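Local coordinates for uncharacterized protein (Bordetella bronchiseptica, PDB 4XG0) that probably acts as a kinase in the breakdown of acid sugars, pairing a sugar-binding N-terminal domain with a nucleotide-binding C-terminal domain, at residues A[83-88]-A[119-124]; A[113-118]-A[138-143]; A[321-326]-A[333-338]. All coordinates share one frame; numbering follows the deposited sequence.

How the contacts relate
Contacts 1 and 2 belong to the sugar-binding N-terminal domain and contact 3 to the nucleotide-binding C-terminal domain. The first two have centres 14 Å apart and touch: Ala118 packs on Ala88, and Phe119 on Pro140. Their segments alternate along the chain, so the run from loop 113-118 through helix 119-130 to strand 135-139 ties both into the parallel sheet of that domain. Contact 3 comes later in the chain, after strand 317-321 of the second, mixed sheet; its centre is 63 Å from that of contact 1 and 53 Å from that of contact 2, on the other side of the chain's centre. Contacts 1 and 2 thus describe one region, contact 3 a separate one.

Contact 1 (A[83-88]-A[119-124]); sequences LAAADA and FKAEID
Ala85 and Ala121 bring their methyl groups together where the first turn of helix 85-101 lies against the start of helix 119-130. Ala121 aims its CB at the neighbouring helix, whereas the CB of Ala85 points across the line of approach, and the two CB atoms meet at 3.9 Å. Residues this small let the backbones come close, with the CA atoms of Ala85 and Ala121 5.7 Å apart. One turn further on, Ala88 directs its methyl towards Glu122. The CG of Glu122 stands beside its own backbone N (chi1 -68°), and from there the chain runs out extended, carrying the carboxylate alongside Ala88 until OE2 lies 3.6 Å from the Ala88 CB. Glutamate suits this place because it is long enough to pass the methyl and still reach polar partners: OE2 is hydrogen-bonded to Ser80, and OE1 forms a salt bridge with Lys109. Both oxygens of the buried carboxylate thus have a polar partner. The touch on Ala88 is therefore van der Waals packing against a group already fixed by others. The helices meet here through alanine methyls, and the polar bonds to Ser80 and Lys109 fix Glu122 rather than join the two segments.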
# COMPACT_ATOMS: atom_id res chain seq x y z
N LEU A 83 -23.81 -19.28 9.07
CA LEU A 83 -24.41 -19.30 10.41
C LEU A 83 -25.55 -18.30 10.54
O LEU A 83 -25.68 -17.39 9.73
CB LEU A 83 -23.37 -18.98 11.48
CG LEU A 83 -22.27 -20.02 11.67
CD1 LEU A 83 -21.41 -19.67 12.88
CD2 LEU A 83 -22.86 -21.43 11.81
N ALA A 84 -26.35 -18.46 11.59
CA ALA A 84 -27.39 -17.50 11.90
C ALA A 84 -26.78 -16.28 12.58
O ALA A 84 -25.72 -16.37 13.21
CB ALA A 84 -28.45 -18.13 12.80
N ALA A 85 -27.47 -15.15 12.46
CA ALA A 85 -26.95 -13.84 12.89
C ALA A 85 -26.27 -13.84 14.26
O ALA A 85 -25.09 -13.48 14.37
CB ALA A 85 -28.07 -12.78 12.83
N ALA A 86 -26.99 -14.23 15.29
CA ALA A 86 -26.48 -14.10 16.65
C ALA A 86 -25.27 -15.01 16.87
O ALA A 86 -24.41 -14.70 17.69
CB ALA A 86 -27.57 -14.39 17.67
N ASP A 87 -25.22 -16.14 16.17
CA ASP A 87 -24.10 -17.05 16.33
C ASP A 87 -22.89 -16.50 15.59
O ASP A 87 -21.77 -16.59 16.07
CB ASP A 87 -24.44 -18.43 15.77
CG ASP A 87 -25.57 -19.08 16.51
OD1 ASP A 87 -25.66 -18.86 17.72
OD2 ASP A 87 -26.38 -19.77 15.86
N ALA A 88 -23.15 -15.94 14.41
CA ALA A 88 -22.10 -15.34 13.59
C ALA A 88 -21.50 -14.15 14.33
O ALA A 88 -20.29 -13.99 14.40
CB ALA A 88 -22.71 -14.88 12.26
N PHE A 119 -24.41 -10.23 7.23
CA PHE A 119 -23.58 -9.10 6.86
C PHE A 119 -23.58 -8.00 7.91
O PHE A 119 -22.51 -7.62 8.42
CB PHE A 119 -24.03 -8.58 5.50
CG PHE A 119 -23.00 -7.81 4.76
CD1 PHE A 119 -21.97 -8.46 4.11
CD2 PHE A 119 -23.09 -6.43 4.66
CE1 PHE A 119 -21.03 -7.71 3.40
CE2 PHE A 119 -22.15 -5.70 3.97
CZ PHE A 119 -21.15 -6.34 3.34
N LYS A 120 -24.78 -7.51 8.25
CA LYS A 120 -24.89 -6.42 9.20
C LYS A 120 -24.51 -6.89 10.58
O LYS A 120 -23.87 -6.16 11.32
CB LYS A 120 -26.33 -5.85 9.24
CG LYS A 120 -26.47 -4.69 10.21
CD LYS A 120 -27.99 -4.24 10.31
CE LYS A 120 -28.26 -3.36 11.51
NZ LYS A 120 -27.47 -2.10 11.48
N ALA A 121 -24.90 -8.11 10.93
CA ALA A 121 -24.70 -8.59 12.30
C ALA A 121 -23.21 -8.61 12.63
O ALA A 121 -22.79 -8.16 13.69
CB ALA A 121 -25.34 -9.98 12.49
N GLU A 122 -22.42 -9.10 11.68
CA GLU A 122 -20.97 -9.29 11.90
C GLU A 122 -20.28 -7.93 11.91
O GLU A 122 -19.39 -7.69 12.72
CB GLU A 122 -20.34 -10.22 10.86
CG GLU A 122 -20.79 -11.68 10.95
CD GLU A 122 -19.89 -12.60 10.13
OE1 GLU A 122 -18.82 -12.12 9.70
OE2 GLU A 122 -20.23 -13.79 9.92
N ILE A 123 -20.73 -7.02 11.05
CA ILE A 123 -20.13 -5.68 11.00
C ILE A 123 -20.33 -4.89 12.28
O ILE A 123 -19.38 -4.35 12.83
CB ILE A 123 -20.62 -4.88 9.78
CG1 ILE A 123 -19.94 -5.44 8.52
CG2 ILE A 123 -20.31 -3.40 9.96
CD1 ILE A 123 -20.64 -5.02 7.23
N ASP A 124 -21.56 -4.81 12.78
CA ASP A 124 -21.78 -4.16 14.06
C ASP A 124 -20.99 -4.78 15.21
O ASP A 124 -20.43 -4.06 16.03
CB ASP A 124 -23.28 -4.18 14.40
CG ASP A 124 -24.06 -3.21 13.54
OD1 ASP A 124 -23.45 -2.26 13.02
OD2 ASP A 124 -25.29 -3.41 13.41

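Contact 2 (A[113-118]-A[138-143]); sequences STLRGA and VCPAFP
The puckered ring of Pro140 is met at its edge: CD2 of Leu115 approaches its CG from near the mean ring plane, and the backbone of Ser113 comes up to its CB. The flat phenyl ring of Phe142 turns away and leaves only its CB to meet Ser113. Leu115 CD2 is 4.0 Å from Pro140 CG, the two side chains running aslant to each other. Pro140 CB is 3.9 Å from the Ser113 O. That carbonyl oxygen is buried by the contact and has no polar partner in the model. Leucine suits the spot because its branched apolar end packs on Pro140 and also touches Ile179 and Leu154.

Both CA and CB of Ser113 close on the carbonyl O of Pro140, each at 3.4 Å; the approach of CA is a CH...O contact, with 132° at the hydrogen. Ser113 CB is also 4.2 Å from the CB of Phe142. The same Pro140 O accepts a hydrogen bond from Ser239 OG, so its polar need does not rest on the CH...O contact. The hydroxyl of Ser113 is placed between its backbone N and carbonyl carbon (chi1 61°), and it is hydrogen-bonded to a bound citrate, with a weak bond to Arg147 besides. A small residue with a hydroxyl can pack closely on the proline and still turn its OG to the citrate bound here.

These loops follow strands 106-110 and 135-139 at their C-terminal ends, and helix 119-130 carries the chain between the two parallel strands as a beta-alpha-beta crossover. Pockets of alpha/beta domains commonly lie at that end of the sheet. The citrate probably came from the crystallisation liquor, but its place beside Ser113 is consistent with an anion-binding site in the sugar-binding domain.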
# COMPACT_ATOMS: atom_id res chain seq x y z
N SER A 113 -17.50 -10.51 -1.59
CA SER A 113 -17.79 -9.40 -2.50
C SER A 113 -19.26 -9.31 -2.81
O SER A 113 -19.74 -8.22 -3.10
CB SER A 113 -17.02 -9.49 -3.82
OG SER A 113 -17.36 -10.65 -4.54
N THR A 114 -19.94 -10.46 -2.80
CA THR A 114 -21.36 -10.46 -3.10
C THR A 114 -22.28 -10.53 -1.88
O THR A 114 -23.46 -10.90 -2.01
CB THR A 114 -21.73 -11.54 -4.15
OG1 THR A 114 -21.13 -12.80 -3.81
CG2 THR A 114 -21.28 -11.10 -5.55
N LEU A 115 -21.77 -10.12 -0.72
CA LEU A 115 -22.60 -9.86 0.47
C LEU A 115 -23.20 -11.07 1.18
O LEU A 115 -24.02 -10.88 2.07
CB LEU A 115 -23.78 -8.93 0.13
CG LEU A 115 -23.45 -7.74 -0.75
CD1 LEU A 115 -24.70 -6.89 -0.98
CD2 LEU A 115 -22.33 -6.88 -0.16
N ARG A 116 -22.84 -12.30 0.80
CA ARG A 116 -23.42 -13.47 1.41
C ARG A 116 -22.90 -13.56 2.83
O ARG A 116 -21.70 -13.40 3.08
CB ARG A 116 -23.11 -14.75 0.64
CG ARG A 116 -23.77 -14.81 -0.73
CD ARG A 116 -23.21 -15.94 -1.58
NE ARG A 116 -21.81 -15.71 -1.93
CZ ARG A 116 -21.03 -16.59 -2.55
NH1 ARG A 116 -21.49 -17.79 -2.88
NH2 ARG A 116 -19.76 -16.29 -2.84
N GLY A 117 -23.82 -13.79 3.76
CA GLY A 117 -23.50 -13.91 5.16
C GLY A 117 -24.44 -13.11 6.05
O GLY A 117 -25.36 -12.47 5.56
N ALA A 118 -24.19 -13.16 7.36
CA ALA A 118 -24.86 -12.31 8.34
C ALA A 118 -24.21 -10.93 8.33
O ALA A 118 -23.56 -10.51 9.30
CB ALA A 118 -24.78 -12.93 9.73
N VAL A 138 -17.22 0.47 4.62
CA VAL A 138 -17.68 -0.73 3.95
C VAL A 138 -17.63 -0.56 2.44
O VAL A 138 -18.30 0.32 1.86
CB VAL A 138 -19.12 -1.05 4.36
CG1 VAL A 138 -19.57 -2.31 3.71
CG2 VAL A 138 -19.22 -1.19 5.87
N CYS A 139 -16.85 -1.41 1.80
CA CYS A 139 -16.77 -1.40 0.35
C CYS A 139 -16.31 -2.78 -0.18
O CYS A 139 -15.11 -3.06 -0.32
CB CYS A 139 -15.79 -0.34 -0.11
SG CYS A 139 -15.53 -0.35 -1.92
N PRO A 140 -17.27 -3.63 -0.53
CA PRO A 140 -16.88 -5.00 -0.89
C PRO A 140 -16.48 -5.16 -2.37
O PRO A 140 -16.39 -6.28 -2.89
CB PRO A 140 -18.13 -5.82 -0.55
CG PRO A 140 -18.91 -4.97 0.38
CD PRO A 140 -18.68 -3.59 -0.14
N ALA A 141 -16.29 -4.05 -3.05
CA ALA A 141 -15.90 -4.12 -4.48
C ALA A 141 -14.69 -4.97 -4.73
O ALA A 141 -13.74 -5.00 -3.93
CB ALA A 141 -15.63 -2.73 -5.01
N PHE A 142 -14.68 -5.62 -5.90
CA PHE A 142 -13.53 -6.41 -6.33
C PHE A 142 -13.50 -6.25 -7.83
O PHE A 142 -14.00 -7.09 -8.57
CB PHE A 142 -13.73 -7.88 -5.92
CG PHE A 142 -12.45 -8.67 -5.83
CD1 PHE A 142 -11.27 -8.16 -6.34
CD2 PHE A 142 -12.45 -9.91 -5.24
CE1 PHE A 142 -10.08 -8.89 -6.23
CE2 PHE A 142 -11.25 -10.63 -5.13
CZ PHE A 142 -10.09 -10.12 -5.62
N PRO A 143 -12.97 -5.13 -8.29
CA PRO A 143 -13.17 -4.77 -9.69
C PRO A 143 -12.61 -5.78 -10.68
O PRO A 143 -13.19 -5.93 -11.76
CB PRO A 143 -12.49 -3.42 -9.80
CG PRO A 143 -12.57 -2.85 -8.37
CD PRO A 143 -12.43 -4.02 -7.49

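Contact 3 (A[321-326]-A[333-338]); sequences LAPEGR and DSVARR
The chain leaves strand 317-321 as an irregular loop and returns over the first turn of helix 334-349, bringing the CA of Arg326 to 5.6 Å from that of Val335. This is the strand-to-helix half of a beta-alpha-beta crossover in the nucleotide-binding domain, whose helix leads on to the parallel strand 354-358.

Val335 carries the contact, pointing at the loop with its two methyls spread along it like a fork. CG1, anti to the backbone N (chi1 162°), reaches towards the strand: it lies 3.7 Å from the CB of Ala322 and 4.3 Å from the CD of Pro323. CG2 turns to the later part of the loop and sits 3.9 Å from the CA of Arg326. A beta-branched residue suits this position because each methyl serves a different portion of the loop. Ala322 is small enough to let CG1 approach, and the Pro323 ring extends the apolar surface. Leu289 and Leu292 of helix 289-292 also pack on Val335 and on Pro323, making a small apolar cluster.

Ser334 stands next to Arg326, its OG 3.8 Å from the Arg326 CB. That distance reflects packing alone; the hydroxyl is hydrogen-bonded to the O of Asp331 and the N of Leu327. A serine at the first turn thus ties the end of the loop together just before the helix. The guanidinium of Arg326 leads away from the helix, and its NH2 is hydrogen-bonded to the O of Leu330.

A side chain on Gly325 would collide with the carbonyl O of Glu324 at the backbone angles adopted here, which explains the glycine. The carbonyl O of Gly325 itself comes to 3.4 Å from CG2 of Val335.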
# COMPACT_ATOMS: atom_id res chain seq x y z
N LEU A 321 18.73 15.11 -11.11
CA LEU A 321 18.69 14.96 -12.55
C LEU A 321 20.02 15.36 -13.22
O LEU A 321 20.45 16.51 -13.11
CB LEU A 321 17.55 15.80 -13.10
CG LEU A 321 17.27 15.69 -14.61
CD1 LEU A 321 17.05 14.22 -14.97
CD2 LEU A 321 16.07 16.56 -14.99
N ALA A 322 20.65 14.43 -13.93
CA ALA A 322 21.93 14.69 -14.58
C ALA A 322 21.77 15.61 -15.76
O ALA A 322 20.83 15.46 -16.51
CB ALA A 322 22.56 13.40 -15.05
N PRO A 323 22.70 16.55 -15.94
CA PRO A 323 22.77 17.20 -17.25
C PRO A 323 23.59 16.33 -18.22
O PRO A 323 24.37 15.46 -17.80
CB PRO A 323 23.48 18.51 -16.94
CG PRO A 323 24.35 18.20 -15.82
CD PRO A 323 23.64 17.17 -14.98
N GLU A 324 23.41 16.57 -19.51
CA GLU A 324 24.19 15.91 -20.54
C GLU A 324 25.65 16.36 -20.49
O GLU A 324 25.95 17.49 -20.12
CB GLU A 324 23.58 16.22 -21.91
CG GLU A 324 24.24 15.51 -23.08
CD GLU A 324 23.24 15.08 -24.16
OE1 GLU A 324 22.01 15.29 -24.00
OE2 GLU A 324 23.69 14.52 -25.19
N GLY A 325 26.56 15.45 -20.87
CA GLY A 325 27.97 15.77 -21.02
C GLY A 325 28.87 15.29 -19.91
O GLY A 325 28.61 14.29 -19.23
N ARG A 326 29.98 15.99 -19.74
CA ARG A 326 30.93 15.66 -18.69
C ARG A 326 31.30 16.92 -17.94
O ARG A 326 31.25 18.01 -18.49
CB ARG A 326 32.18 15.02 -19.29
CG ARG A 326 32.90 15.93 -20.27
CD ARG A 326 34.31 15.44 -20.53
NE ARG A 326 34.32 14.27 -21.38
CZ ARG A 326 35.33 13.40 -21.45
NH1 ARG A 326 35.25 12.36 -22.27
NH2 ARG A 326 36.41 13.57 -20.71
N ASP A 333 32.86 9.76 -17.40
CA ASP A 333 31.82 9.26 -16.49
C ASP A 333 31.66 10.15 -15.25
O ASP A 333 31.04 9.75 -14.27
CB ASP A 333 32.12 7.82 -16.04
CG ASP A 333 30.92 7.15 -15.36
OD1 ASP A 333 29.83 7.18 -15.96
OD2 ASP A 333 31.06 6.59 -14.23
N SER A 334 32.20 11.37 -15.32
CA SER A 334 32.30 12.25 -14.17
C SER A 334 30.94 12.70 -13.66
O SER A 334 30.76 12.86 -12.45
CB SER A 334 33.19 13.47 -14.49
OG SER A 334 32.76 14.14 -15.66
N VAL A 335 29.98 12.88 -14.56
CA VAL A 335 28.66 13.35 -14.14
C VAL A 335 27.94 12.31 -13.29
O VAL A 335 27.43 12.62 -12.22
CB VAL A 335 27.76 13.75 -15.36
CG1 VAL A 335 26.28 13.81 -14.95
CG2 VAL A 335 28.19 15.10 -15.92
N ALA A 336 27.92 11.06 -13.75
CA ALA A 336 27.25 9.99 -13.01
C ALA A 336 28.02 9.70 -11.71
O ALA A 336 27.43 9.48 -10.65
CB ALA A 336 27.19 8.77 -13.87
N ARG A 337 29.34 9.71 -11.79
CA ARG A 337 30.17 9.43 -10.61
C ARG A 337 29.83 10.44 -9.52
O ARG A 337 29.62 10.09 -8.34
CB ARG A 337 31.65 9.53 -10.96
N ARG A 338 29.79 11.70 -9.92
CA ARG A 338 29.47 12.81 -9.04
C ARG A 338 28.05 12.71 -8.47
O ARG A 338 27.86 12.90 -7.26
CB ARG A 338 29.64 14.11 -9.81
CG ARG A 338 29.24 15.38 -9.07
CD ARG A 338 30.23 15.71 -7.99
NE ARG A 338 29.95 17.00 -7.38
CZ ARG A 338 30.34 17.33 -6.15
NH1 ARG A 338 30.05 18.52 -5.66
NH2 ARG A 338 31.01 16.45 -5.40